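Local atomic coordinates of periplasmic binding protein (Veillonella parvula, PDB entry 4OVK), a protein that probably captures a solute, perhaps an iron chelate such as a siderophore or haem, in the periplasm and delivers it to an ABC transporter. Residues V37-T42 / H59-K64; L189-N194 / T219-E224; L200-T205 / K290-L295; E225-D230 / S258-V263; R267-P272 / S334-P339. All coordinates share one frame; numbering follows the deposited sequence. Where two conformers were deposited one is given.

Contact 1 of 5, residues V37-T42 / H59-K64; sequences VPIPWT and HPSAKK
I39 lies over one face of the H59 imidazole. Its CG1 sits nearly above the ring centre, 3.6 Å from the centroid, in a CH-pi contact. P60 CD covers the opposite face near the rim, so the ring is sandwiched. The I39 torsion (chi1 -64°) sets CG1 beside the backbone N and swings CG2 anti to that N, which turns CG2 to A62. The I39 CD1 end runs on to S61 CB at 3.7 Å. The A62 methyl packs against backbone as well, with A62 CB 3.5 Å from I39 O. V37 O approaches the ring obliquely and comes within 3.4 Å of H59 CD2.

One water joins the two segments. It accepts from T42 OG1 and H59 N and donates to P38 O, at 2.8 Å from that oxygen. The imidazole is held from its own side too. H59 is the N-cap of helix 60-67, and its ND1 accepts from S61 N at 3.0 Å in the ring plane. This bond fixes the ring rotation. Further out, the F90 ring meets H59, and I39 touches Y276 from much later in the chain. Both segments leave the C-terminal ends of adjacent parallel strands in a Rossmann-like sheet. Segment 37-42 lies within the beta-alpha-beta unit 34-36, 41-49, 55-57, and segment 59-64 follows it.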
# COMPACT_ATOMS: atom_id res chain seq x y z
N VAL A 37 -1.28 13.03 8.69
CA VAL A 37 -1.77 12.12 9.72
C VAL A 37 -1.90 10.66 9.24
O VAL A 37 -1.41 9.75 9.91
CB VAL A 37 -3.09 12.65 10.33
CG1 VAL A 37 -3.79 11.58 11.17
CG2 VAL A 37 -2.80 13.90 11.14
N PRO A 38 -2.56 10.42 8.09
CA PRO A 38 -2.76 9.02 7.65
C PRO A 38 -1.44 8.33 7.33
O PRO A 38 -0.57 8.93 6.72
CB PRO A 38 -3.62 9.17 6.40
CG PRO A 38 -4.32 10.47 6.57
CD PRO A 38 -3.34 11.36 7.26
N ILE A 39 -1.31 7.07 7.73
CA ILE A 39 -0.01 6.40 7.66
C ILE A 39 0.51 6.22 6.22
O ILE A 39 1.65 6.58 5.94
CB ILE A 39 -0.01 5.07 8.44
CG1 ILE A 39 -0.24 5.33 9.94
CG2 ILE A 39 1.31 4.33 8.22
CD1 ILE A 39 -0.61 4.09 10.73
N PRO A 40 -0.31 5.67 5.31
CA PRO A 40 0.21 5.45 3.94
C PRO A 40 0.40 6.73 3.11
O PRO A 40 1.06 6.70 2.05
CB PRO A 40 -0.87 4.57 3.28
CG PRO A 40 -2.06 4.64 4.15
CD PRO A 40 -1.66 5.10 5.51
N TRP A 41 -0.20 7.82 3.56
CA TRP A 41 -0.22 9.04 2.76
C TRP A 41 1.09 9.82 2.75
O TRP A 41 1.24 10.73 1.94
CB TRP A 41 -1.47 9.90 3.11
CG TRP A 41 -2.67 9.23 2.50
CD1 TRP A 41 -3.36 8.15 3.00
CD2 TRP A 41 -3.23 9.50 1.22
NE1 TRP A 41 -4.34 7.78 2.12
CE2 TRP A 41 -4.29 8.59 1.02
CE3 TRP A 41 -2.97 10.46 0.22
CZ2 TRP A 41 -5.07 8.59 -0.14
CZ3 TRP A 41 -3.75 10.45 -0.93
CH2 TRP A 41 -4.78 9.51 -1.10
N THR A 42 2.04 9.47 3.62
CA THR A 42 3.37 10.08 3.55
C THR A 42 4.03 9.65 2.25
O THR A 42 4.50 10.47 1.47
CB THR A 42 4.23 9.76 4.78
OG1 THR A 42 3.75 10.53 5.89
CG2 THR A 42 5.70 10.12 4.56
N HIS A 59 3.24 10.43 10.49
CA HIS A 59 2.81 9.55 11.55
C HIS A 59 4.00 8.68 12.00
O HIS A 59 4.83 8.27 11.17
CB HIS A 59 1.64 8.72 11.05
CG HIS A 59 0.93 7.96 12.11
ND1 HIS A 59 1.46 6.83 12.71
CD2 HIS A 59 -0.30 8.13 12.65
CE1 HIS A 59 0.61 6.37 13.60
NE2 HIS A 59 -0.47 7.13 13.58
N PRO A 60 4.12 8.43 13.30
CA PRO A 60 5.27 7.65 13.74
C PRO A 60 5.36 6.26 13.09
O PRO A 60 6.46 5.75 12.87
CB PRO A 60 5.07 7.53 15.26
CG PRO A 60 3.62 7.81 15.49
CD PRO A 60 3.29 8.84 14.45
N SER A 61 4.22 5.66 12.80
CA SER A 61 4.17 4.38 12.05
C SER A 61 4.58 4.51 10.58
O SER A 61 5.13 3.57 10.01
CB SER A 61 2.79 3.74 12.18
OG SER A 61 2.52 3.49 13.56
N ALA A 62 4.34 5.68 9.99
CA ALA A 62 4.89 6.00 8.68
C ALA A 62 6.43 6.07 8.74
O ALA A 62 7.11 5.60 7.82
CB ALA A 62 4.29 7.29 8.11
N LYS A 63 6.97 6.63 9.83
CA LYS A 63 8.41 6.68 10.03
C LYS A 63 8.95 5.26 10.17
O LYS A 63 9.91 4.88 9.52
CB LYS A 63 8.77 7.51 11.27
CG LYS A 63 10.25 7.83 11.40
CD LYS A 63 10.67 8.90 10.40
CE LYS A 63 12.17 9.17 10.44
NZ LYS A 63 12.64 9.58 11.78
N LYS A 64 8.29 4.46 11.01
CA LYS A 64 8.70 3.07 11.18
C LYS A 64 8.80 2.37 9.82
O LYS A 64 9.83 1.78 9.49
CB LYS A 64 7.71 2.33 12.07
CG LYS A 64 8.15 0.92 12.44
CD LYS A 64 6.99 0.10 12.98
CE LYS A 64 6.16 0.88 13.97
NZ LYS A 64 4.89 0.20 14.34
O HOH W 1 1.83 9.99 7.75

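Contact 2 of 5, residues L189-N194 / T219-E224; sequences LTVAGN and TKVSME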
# COMPACT_ATOMS: atom_id res chain seq x y z
N LEU A 189 -2.05 -17.57 12.54
CA LEU A 189 -3.21 -18.10 11.81
C LEU A 189 -4.26 -17.05 11.46
O LEU A 189 -5.46 -17.34 11.38
CB LEU A 189 -3.84 -19.27 12.58
CG LEU A 189 -2.93 -20.49 12.74
CD1 LEU A 189 -3.48 -21.46 13.78
CD2 LEU A 189 -2.74 -21.18 11.39
N THR A 190 -3.81 -15.82 11.24
CA THR A 190 -4.69 -14.74 10.82
C THR A 190 -4.57 -14.57 9.31
O THR A 190 -3.46 -14.47 8.78
CB THR A 190 -4.34 -13.43 11.53
OG1 THR A 190 -4.42 -13.65 12.94
CG2 THR A 190 -5.30 -12.32 11.12
N VAL A 191 -5.72 -14.56 8.64
CA VAL A 191 -5.78 -14.57 7.19
C VAL A 191 -6.67 -13.43 6.70
O VAL A 191 -7.48 -12.89 7.46
CB VAL A 191 -6.31 -15.93 6.66
CG1 VAL A 191 -5.48 -17.07 7.23
CG2 VAL A 191 -7.79 -16.13 7.00
N ALA A 192 -6.51 -13.08 5.43
CA ALA A 192 -7.35 -12.08 4.78
C ALA A 192 -8.75 -12.65 4.53
O ALA A 192 -8.89 -13.67 3.87
CB ALA A 192 -6.73 -11.64 3.47
N GLY A 193 -9.77 -11.98 5.07
CA GLY A 193 -11.16 -12.42 4.95
C GLY A 193 -11.87 -11.76 3.78
O GLY A 193 -11.27 -10.98 3.03
N ASN A 194 -13.16 -12.06 3.63
CA ASN A 194 -13.89 -11.62 2.44
C ASN A 194 -14.29 -10.13 2.41
O ASN A 194 -14.89 -9.67 1.45
CB ASN A 194 -15.09 -12.53 2.15
CG ASN A 194 -16.15 -12.49 3.24
OD1 ASN A 194 -16.43 -11.44 3.83
ND2 ASN A 194 -16.74 -13.65 3.52
N THR A 219 -8.67 -11.99 9.82
CA THR A 219 -9.44 -12.83 10.72
C THR A 219 -8.69 -14.10 11.12
O THR A 219 -8.12 -14.79 10.27
CB THR A 219 -10.77 -13.22 10.05
OG1 THR A 219 -11.50 -12.03 9.74
CG2 THR A 219 -11.60 -14.14 10.96
N LYS A 220 -8.70 -14.41 12.42
CA LYS A 220 -8.04 -15.61 12.92
C LYS A 220 -8.89 -16.85 12.62
O LYS A 220 -10.11 -16.84 12.83
CB LYS A 220 -7.75 -15.49 14.43
CG LYS A 220 -7.02 -16.70 14.99
CD LYS A 220 -6.32 -16.42 16.32
CE LYS A 220 -5.50 -17.63 16.74
NZ LYS A 220 -4.80 -17.43 18.04
N VAL A 221 -8.25 -17.90 12.12
CA VAL A 221 -8.90 -19.17 11.82
C VAL A 221 -8.11 -20.32 12.44
O VAL A 221 -7.06 -20.09 13.05
CB VAL A 221 -9.05 -19.38 10.29
CG1 VAL A 221 -9.79 -18.20 9.66
CG2 VAL A 221 -7.70 -19.60 9.61
N SER A 222 -8.62 -21.54 12.31
CA SER A 222 -7.94 -22.73 12.83
C SER A 222 -7.02 -23.37 11.78
O SER A 222 -7.25 -23.25 10.58
CB SER A 222 -8.97 -23.77 13.28
OG SER A 222 -9.64 -24.35 12.16
N MSE A 223 -5.99 -24.07 12.25
CA MSE A 223 -5.13 -24.84 11.35
C MSE A 223 -5.95 -25.89 10.64
O MSE A 223 -5.67 -26.22 9.49
CB MSE A 223 -3.97 -25.47 12.13
CG MSE A 223 -2.94 -26.16 11.24
SE MSE A 223 -1.87 -24.84 10.25
CE MSE A 223 -1.87 -25.69 8.49
N GLU A 224 -6.98 -26.42 11.30
CA GLU A 224 -7.84 -27.42 10.68
C GLU A 224 -8.59 -26.86 9.46
O GLU A 224 -8.68 -27.53 8.42
CB GLU A 224 -8.81 -28.00 11.71
CG GLU A 224 -9.61 -29.20 11.20
CD GLU A 224 -11.05 -28.84 10.86
OE1 GLU A 224 -11.90 -28.84 11.77
OE2 GLU A 224 -11.33 -28.59 9.66
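V191 and V221 carry nearly the same first torsion, chi1 -54° and -55°. In each, CG1 stands beside the backbone N and CG2 lies between N and the carbonyl carbon. This brings V191 CG2 to V221 CG1 at 3.9 Å, with the two side chains crossing at about a right angle. L189 and M223, a selenomethionine, meet further along. M223 CG is anti to the backbone N (chi1 -173°), and the chain then bends twice, which leaves SE 3.9 Å from L189 CD2.

The backbones form a short antiparallel beta pairing. V191 and T219 are the hydrogen-bonded pair: V191 N donates to T219 O at 2.9 Å, and T219 N returns a bond to V191 O at 2.8 Å. A third bond runs from V221 N to L189 O at 2.9 Å, just past the strand ends. T190 and K220 form the non-hydrogen-bonded pair between them, and their CA atoms are only 4.0 Å apart. Here two CA-H...O contacts add to the pairing, with K220 CA 3.5 Å from L189 O in one of them. The T190 and K220 side chains share one face of the two-stranded pairing, and V191 and T219 point to the other.

T219 OG1 bonds to K215 O. S222 and E225 make a capping box at the start of helix 223-229. V191 packs on L182 and L184 of strand 180-184, while V221 and L189 rest on I226 of helix 223-229.

Contact 3 of 5, residues L200-T205 / K290-L295; sequences LMITMT and KWMGQL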
# COMPACT_ATOMS: atom_id res chain seq x y z
N LEU A 200 -10.33 -9.17 -3.08
CA LEU A 200 -10.65 -8.54 -4.36
C LEU A 200 -9.47 -8.68 -5.33
O LEU A 200 -9.67 -8.96 -6.50
CB LEU A 200 -10.99 -7.05 -4.20
CG LEU A 200 -12.21 -6.68 -3.35
CD1 LEU A 200 -12.36 -5.17 -3.32
CD2 LEU A 200 -13.48 -7.35 -3.86
N MSE A 201 -8.25 -8.50 -4.82
CA MSE A 201 -7.04 -8.58 -5.67
C MSE A 201 -6.83 -10.01 -6.14
O MSE A 201 -6.49 -10.25 -7.30
CB MSE A 201 -5.80 -8.00 -4.96
CG MSE A 201 -5.85 -6.47 -4.95
SE MSE A 201 -4.10 -5.70 -4.46
CE MSE A 201 -4.36 -6.44 -2.65
N ILE A 202 -7.06 -10.97 -5.26
CA ILE A 202 -6.97 -12.39 -5.64
C ILE A 202 -7.96 -12.72 -6.77
O ILE A 202 -7.61 -13.37 -7.77
CB ILE A 202 -7.16 -13.32 -4.41
CG1 ILE A 202 -5.89 -13.29 -3.55
CG2 ILE A 202 -7.46 -14.76 -4.84
CD1 ILE A 202 -6.04 -13.94 -2.18
N THR A 203 -9.20 -12.24 -6.61
CA THR A 203 -10.24 -12.50 -7.61
C THR A 203 -9.89 -11.84 -8.94
O THR A 203 -10.00 -12.46 -9.98
CB THR A 203 -11.62 -11.98 -7.12
OG1 THR A 203 -12.04 -12.74 -5.98
CG2 THR A 203 -12.67 -12.11 -8.23
N MSE A 204 -9.43 -10.58 -8.90
CA MSE A 204 -9.15 -9.85 -10.13
C MSE A 204 -8.01 -10.48 -10.89
O MSE A 204 -7.94 -10.37 -12.11
CB MSE A 204 -8.86 -8.38 -9.83
CG MSE A 204 -8.61 -7.54 -11.08
SE MSE A 204 -10.21 -7.40 -12.25
CE MSE A 204 -11.35 -6.26 -11.11
N THR A 205 -7.09 -11.16 -10.19
CA THR A 205 -5.94 -11.79 -10.85
C THR A 205 -6.13 -13.29 -11.10
O THR A 205 -5.18 -14.00 -11.43
CB THR A 205 -4.65 -11.50 -10.06
OG1 THR A 205 -4.77 -11.99 -8.72
CG2 THR A 205 -4.36 -9.99 -10.04
N LYS A 290 0.33 -6.71 -10.86
CA LYS A 290 1.16 -7.37 -11.86
C LYS A 290 1.96 -8.55 -11.30
O LYS A 290 2.03 -9.60 -11.94
CB LYS A 290 2.06 -6.37 -12.56
CG LYS A 290 1.28 -5.60 -13.62
CD LYS A 290 2.10 -4.57 -14.35
CE LYS A 290 1.37 -4.19 -15.64
NZ LYS A 290 2.07 -3.19 -16.48
N TRP A 291 2.49 -8.40 -10.09
CA TRP A 291 3.18 -9.49 -9.40
C TRP A 291 2.22 -10.67 -9.17
O TRP A 291 2.54 -11.81 -9.53
CB TRP A 291 3.78 -8.98 -8.09
CG TRP A 291 4.53 -9.98 -7.31
CD1 TRP A 291 5.81 -10.41 -7.54
CD2 TRP A 291 4.08 -10.68 -6.15
NE1 TRP A 291 6.17 -11.35 -6.60
CE2 TRP A 291 5.12 -11.51 -5.73
CE3 TRP A 291 2.88 -10.67 -5.42
CZ2 TRP A 291 5.01 -12.34 -4.61
CZ3 TRP A 291 2.77 -11.49 -4.32
CH2 TRP A 291 3.83 -12.29 -3.91
N MSE A 292 1.04 -10.39 -8.63
CA MSE A 292 0.06 -11.43 -8.31
C MSE A 292 -0.41 -12.13 -9.56
O MSE A 292 -0.53 -13.36 -9.59
CB MSE A 292 -1.15 -10.84 -7.59
CG MSE A 292 -0.72 -10.35 -6.21
SE MSE A 292 -2.28 -9.69 -5.24
CE MSE A 292 -3.33 -11.34 -5.37
N GLY A 293 -0.69 -11.36 -10.60
CA GLY A 293 -1.14 -11.93 -11.89
C GLY A 293 -0.18 -12.98 -12.43
O GLY A 293 -0.59 -14.06 -12.89
N GLN A 294 1.10 -12.67 -12.38
CA GLN A 294 2.09 -13.61 -12.88
C GLN A 294 2.32 -14.83 -11.97
O GLN A 294 2.78 -15.85 -12.45
CB GLN A 294 3.39 -12.92 -13.26
CG GLN A 294 3.20 -12.14 -14.55
CD GLN A 294 4.46 -11.56 -15.12
OE1 GLN A 294 5.43 -11.28 -14.41
NE2 GLN A 294 4.45 -11.34 -16.44
N LEU A 295 1.99 -14.72 -10.69
CA LEU A 295 1.99 -15.88 -9.81
C LEU A 295 0.79 -16.77 -10.09
O LEU A 295 0.92 -17.97 -10.15
CB LEU A 295 1.96 -15.49 -8.33
CG LEU A 295 3.19 -14.84 -7.72
CD1 LEU A 295 2.92 -14.54 -6.25
CD2 LEU A 295 4.40 -15.73 -7.91
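M292 reaches from helix 285-296 to the last turn of helix 197-204, in a buried helix-to-helix contact. Around the pair, T205 also touches F167 of the long helix 150-170. K290 forms a salt bridge with D309, and the W291 ring meets that of F341. M201 also packs on M289, one turn before M292 on the same helix.

The apolar contacts come first, and most belong to M292, a selenomethionine, in the conformer described, one of two. Its chain starts with CG beside the backbone N, runs straight, and bends at chi3 (56°). The bend turns the methyl toward I202, where M292 CE lies 3.7 Å from I202 CG1. The two side chains cross at about a right angle. M292 SE rests on M201 CB at 3.9 Å. The same CE methyl also lies against the hydroxyl of T205, 3.7 Å from T205 OG1.

The second kind of contact is close backbone approach. G293 has no side chain, and T205 comes in beside it. The CA atoms of T205 and G293 are 4.9 Å apart, and T205 CG2 is 4.0 Å from G293 N.

Hydrogen bonds act within the first helix end. M201 O takes two donors from T205, the amide N and the hydroxyl, from opposite faces of its plane. The T205 torsion of 58° sets OG1 between N and the carbonyl carbon, and T205 OG1 then donates to M201 O at 2.8 Å.

Contact 4 of 5, residues E225-D230 / S258-V263; sequences EIMTWD and SNIKAV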
# COMPACT_ATOMS: atom_id res chain seq x y z
N GLU A 225 -9.11 -25.63 9.57
CA GLU A 225 -9.77 -24.95 8.44
C GLU A 225 -8.82 -24.82 7.25
O GLU A 225 -9.20 -25.09 6.10
CB GLU A 225 -10.26 -23.55 8.84
CG GLU A 225 -11.55 -23.53 9.64
CD GLU A 225 -11.85 -22.16 10.23
OE1 GLU A 225 -12.63 -21.41 9.60
OE2 GLU A 225 -11.30 -21.83 11.30
N ILE A 226 -7.59 -24.40 7.52
CA ILE A 226 -6.59 -24.20 6.47
C ILE A 226 -6.22 -25.53 5.80
O ILE A 226 -6.05 -25.59 4.58
CB ILE A 226 -5.34 -23.45 7.01
CG1 ILE A 226 -5.72 -22.01 7.42
CG2 ILE A 226 -4.21 -23.43 5.99
CD1 ILE A 226 -4.65 -21.27 8.18
N MSE A 227 -6.12 -26.60 6.59
CA MSE A 227 -5.84 -27.93 6.05
C MSE A 227 -6.96 -28.35 5.13
O MSE A 227 -6.71 -28.89 4.05
CB MSE A 227 -5.63 -28.93 7.19
CG MSE A 227 -4.31 -28.66 7.92
SE MSE A 227 -4.17 -29.77 9.56
CE MSE A 227 -3.88 -31.52 8.69
N THR A 228 -8.20 -28.07 5.52
CA THR A 228 -9.37 -28.38 4.70
C THR A 228 -9.37 -27.60 3.37
O THR A 228 -9.58 -28.20 2.30
CB THR A 228 -10.66 -28.10 5.49
OG1 THR A 228 -10.70 -28.95 6.64
CG2 THR A 228 -11.91 -28.34 4.65
N TRP A 229 -9.11 -26.30 3.44
CA TRP A 229 -9.04 -25.46 2.23
C TRP A 229 -7.96 -26.00 1.29
O TRP A 229 -8.18 -26.12 0.09
CB TRP A 229 -8.73 -23.99 2.56
CG TRP A 229 -9.77 -23.30 3.40
CD1 TRP A 229 -11.09 -23.62 3.51
CD2 TRP A 229 -9.57 -22.14 4.22
NE1 TRP A 229 -11.72 -22.75 4.36
CE2 TRP A 229 -10.82 -21.82 4.81
CE3 TRP A 229 -8.46 -21.34 4.51
CZ2 TRP A 229 -10.98 -20.75 5.68
CZ3 TRP A 229 -8.63 -20.26 5.38
CH2 TRP A 229 -9.88 -19.98 5.95
N ASP A 230 -6.80 -26.32 1.86
CA ASP A 230 -5.65 -26.85 1.11
C ASP A 230 -5.27 -25.92 -0.06
O ASP A 230 -5.35 -26.31 -1.24
CB ASP A 230 -5.94 -28.28 0.61
CG ASP A 230 -4.68 -29.07 0.31
OD1 ASP A 230 -3.57 -28.58 0.60
OD2 ASP A 230 -4.79 -30.20 -0.21
N SER A 258 2.94 -29.07 6.58
CA SER A 258 3.70 -29.96 5.67
C SER A 258 2.89 -30.66 4.57
O SER A 258 3.45 -31.04 3.55
CB SER A 258 4.49 -31.00 6.47
OG SER A 258 3.63 -31.93 7.12
N ASN A 259 1.59 -30.84 4.79
CA ASN A 259 0.74 -31.56 3.85
C ASN A 259 -0.15 -30.65 2.99
O ASN A 259 -1.02 -31.13 2.27
CB ASN A 259 -0.13 -32.56 4.63
CG ASN A 259 0.69 -33.65 5.30
OD1 ASN A 259 1.61 -34.21 4.69
ND2 ASN A 259 0.36 -33.96 6.55
N ILE A 260 0.09 -29.34 3.06
CA ILE A 260 -0.67 -28.37 2.27
C ILE A 260 -0.06 -28.29 0.87
O ILE A 260 1.17 -28.22 0.74
CB ILE A 260 -0.65 -26.97 2.93
CG1 ILE A 260 -1.27 -27.01 4.33
CG2 ILE A 260 -1.34 -25.93 2.03
CD1 ILE A 260 -2.77 -27.01 4.35
N LYS A 261 -0.90 -28.28 -0.16
CA LYS A 261 -0.43 -28.25 -1.56
C LYS A 261 0.60 -27.14 -1.82
O LYS A 261 1.67 -27.40 -2.36
CB LYS A 261 -1.61 -28.11 -2.54
CG LYS A 261 -2.52 -29.33 -2.64
CD LYS A 261 -3.79 -29.00 -3.43
CE LYS A 261 -4.70 -30.20 -3.61
NZ LYS A 261 -5.97 -29.80 -4.30
N ALA A 262 0.28 -25.91 -1.41
CA ALA A 262 1.21 -24.78 -1.58
C ALA A 262 2.58 -25.05 -0.96
O ALA A 262 3.59 -24.59 -1.47
CB ALA A 262 0.63 -23.49 -1.01
N VAL A 263 2.60 -25.81 0.14
CA VAL A 263 3.84 -26.09 0.85
C VAL A 263 4.62 -27.20 0.15
O VAL A 263 5.83 -27.08 -0.07
CB VAL A 263 3.56 -26.43 2.33
CG1 VAL A 263 4.85 -26.76 3.07
CG2 VAL A 263 2.85 -25.25 2.99
O HOH W 2 -7.44 -27.10 -2.84
O HOH W 3 -2.50 -31.85 0.11
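I226 meets the end of I260, which comes in against the helix backbone. I260 CD1 lies 3.6 Å from I226 O and 4.2 Å from I226 CG2. M227, a selenomethionine, meets the same methyl beside it, with M227 CA 3.6 Å from I260 CD1. The chain leaves the helix at D230, whose phi is positive. D230 CG is anti to its backbone N (chi1 -158°), and this turns the carboxylate to the start of helix 261-264. D230 OD1 accepts from K261 N at 2.8 Å, on its syn side and almost straight (168°). I260 is the N-cap of that helix, so the acid sits at its start, where the backbone N-H of K261 may favour its negative charge. The extended K261 chain crosses the carboxylate, with K261 CE 3.4 Å from D230 OD2. K261 NZ stays 4.3 Å from OD2 of D230, too far for a salt bridge. A water donates to both D230 OD2 and N259 O.

Helix 223-229 is thus tied to the start of helix 261-264. I226 and W229 cover L182 of strand 180-184, and A262 bonds through its backbone to P231, just ahead of strand 233-236.

Contact 5 of 5, residues R267-P272 / S334-P339; sequences RVYKAP and SINNTP
The outermost strand 268-270 of a parallel sheet meets the end of the short, weakly bonded helix 333-336 near the C-terminus here, through K270 and N336. The N336 amide grips the K270 backbone at two points. K270 N donates to N336 OD1 at 2.8 Å, tilted 31° from the carbonyl plane. N336 ND2 returns a bond to K270 O at 3.0 Å, nearly straight at 173° and in the amide plane. Both groups point away from strand 233-236, which bonds to the backbone of Y269 and A271 instead. The amide therefore takes the place that a further strand would have at this edge. K270 O also accepts from N332 ND2.

N336 is positioned by the helix end. N337 has positive phi and is the C-prime residue of a Schellman motif, closed by T338 N to I333 O and a weak bond from N337 N to S334 O. The chain then turns to bring T338 over beside Y269, with T338 CG2 3.7 Å from Y269 CE1. N336 CB lies at the edge of the Y269 ring, 4.0 Å from Y269 CD1, and ring and amide planes stand 80° apart. The far end of the ring is tied down too: R267 NE donates to Y269 OH at 2.9 Å, in the guanidinium plane. K270 NZ runs off to the carbonyls of S237, D240 and I242.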
# COMPACT_ATOMS: atom_id res chain seq x y z
N ARG A 267 5.08 -23.11 -3.22
CA ARG A 267 4.37 -21.95 -3.73
C ARG A 267 3.89 -21.07 -2.56
O ARG A 267 2.72 -20.65 -2.49
CB ARG A 267 3.21 -22.42 -4.62
CG ARG A 267 3.67 -23.20 -5.86
CD ARG A 267 2.81 -22.90 -7.06
NE ARG A 267 3.08 -21.55 -7.57
CZ ARG A 267 2.32 -20.90 -8.45
NH1 ARG A 267 2.67 -19.67 -8.83
NH2 ARG A 267 1.22 -21.45 -8.95
N VAL A 268 4.83 -20.81 -1.65
CA VAL A 268 4.65 -19.87 -0.53
C VAL A 268 5.53 -18.66 -0.79
O VAL A 268 6.77 -18.78 -0.91
CB VAL A 268 5.06 -20.48 0.83
CG1 VAL A 268 4.77 -19.51 1.97
CG2 VAL A 268 4.37 -21.81 1.07
N TYR A 269 4.91 -17.50 -0.90
CA TYR A 269 5.58 -16.29 -1.36
C TYR A 269 5.37 -15.12 -0.42
O TYR A 269 4.23 -14.82 -0.05
CB TYR A 269 5.01 -15.89 -2.71
CG TYR A 269 5.10 -16.96 -3.78
CD1 TYR A 269 6.31 -17.28 -4.37
CD2 TYR A 269 3.96 -17.65 -4.19
CE1 TYR A 269 6.38 -18.26 -5.36
CE2 TYR A 269 4.03 -18.61 -5.18
CZ TYR A 269 5.24 -18.92 -5.76
OH TYR A 269 5.30 -19.89 -6.75
N LYS A 270 6.46 -14.44 -0.06
CA LYS A 270 6.37 -13.17 0.66
C LYS A 270 5.97 -12.01 -0.26
O LYS A 270 6.61 -11.75 -1.29
CB LYS A 270 7.71 -12.86 1.33
CG LYS A 270 7.76 -11.62 2.21
CD LYS A 270 7.02 -11.83 3.51
CE LYS A 270 7.52 -10.88 4.58
NZ LYS A 270 6.72 -10.99 5.83
N ALA A 271 4.93 -11.28 0.12
CA ALA A 271 4.49 -10.15 -0.69
C ALA A 271 5.60 -9.11 -0.82
O ALA A 271 6.31 -8.83 0.14
CB ALA A 271 3.26 -9.50 -0.08
N PRO A 272 5.73 -8.52 -2.01
CA PRO A 272 6.69 -7.43 -2.16
C PRO A 272 6.34 -6.18 -1.35
O PRO A 272 5.19 -6.01 -0.89
CB PRO A 272 6.62 -7.11 -3.65
CG PRO A 272 5.98 -8.27 -4.28
CD PRO A 272 5.03 -8.80 -3.27
N SER A 334 15.05 -13.46 -4.20
CA SER A 334 15.82 -14.52 -3.54
C SER A 334 15.01 -15.22 -2.48
O SER A 334 15.03 -16.47 -2.39
CB SER A 334 17.11 -13.96 -2.91
OG SER A 334 18.01 -13.51 -3.91
N ILE A 335 14.31 -14.43 -1.66
CA ILE A 335 13.47 -14.96 -0.59
C ILE A 335 12.41 -15.93 -1.11
O ILE A 335 12.19 -16.99 -0.53
CB ILE A 335 12.83 -13.79 0.23
CG1 ILE A 335 13.90 -13.14 1.12
CG2 ILE A 335 11.65 -14.25 1.08
CD1 ILE A 335 13.48 -11.84 1.79
N ASN A 336 11.79 -15.57 -2.23
CA ASN A 336 10.71 -16.36 -2.82
C ASN A 336 11.15 -17.39 -3.86
O ASN A 336 10.33 -18.16 -4.33
CB ASN A 336 9.70 -15.42 -3.48
CG ASN A 336 8.91 -14.64 -2.47
OD1 ASN A 336 8.90 -14.95 -1.28
ND2 ASN A 336 8.23 -13.61 -2.95
N ASN A 337 12.43 -17.39 -4.20
CA ASN A 337 12.95 -18.22 -5.28
C ASN A 337 12.09 -18.08 -6.55
O ASN A 337 11.60 -19.07 -7.10
CB ASN A 337 13.06 -19.69 -4.83
CG ASN A 337 13.94 -20.53 -5.75
OD1 ASN A 337 14.76 -20.00 -6.51
ND2 ASN A 337 13.77 -21.84 -5.68
N THR A 338 11.94 -16.83 -6.99
CA THR A 338 11.20 -16.49 -8.22
C THR A 338 12.14 -15.78 -9.18
O THR A 338 12.01 -14.56 -9.38
CB THR A 338 10.00 -15.55 -7.95
OG1 THR A 338 10.44 -14.39 -7.24
CG2 THR A 338 8.93 -16.26 -7.15
N PRO A 339 13.08 -16.53 -9.78
CA PRO A 339 14.12 -15.85 -10.57
C PRO A 339 13.65 -15.25 -11.90
O PRO A 339 14.43 -14.55 -12.54
CB PRO A 339 15.14 -16.97 -10.85
CG PRO A 339 14.34 -18.23 -10.76
CD PRO A 339 13.29 -17.98 -9.70
O HOH W 4 8.87 -20.07 -2.09

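In the fold
Contact 1 belongs to the sheet of the first half of the chain, and its centre lies about 26 to 36 Å from the other four. Contacts 2 to 5 gather round the second sheet. This fits a two-lobed solute-binding protein in which helix 150-170 runs between the lobes. Contacts 2 and 4 share helix 223-229, with centres about 13 Å apart. Contacts 3 and 5 have centres about 15 Å apart and touch where R267 bonds to L295. Contact 4 joins contact 5 through A262 and R267. Along the chain, segments of contact 3 alternate with those of contacts 2 and 5, so parts of the second lobe far apart in sequence are interleaved in space.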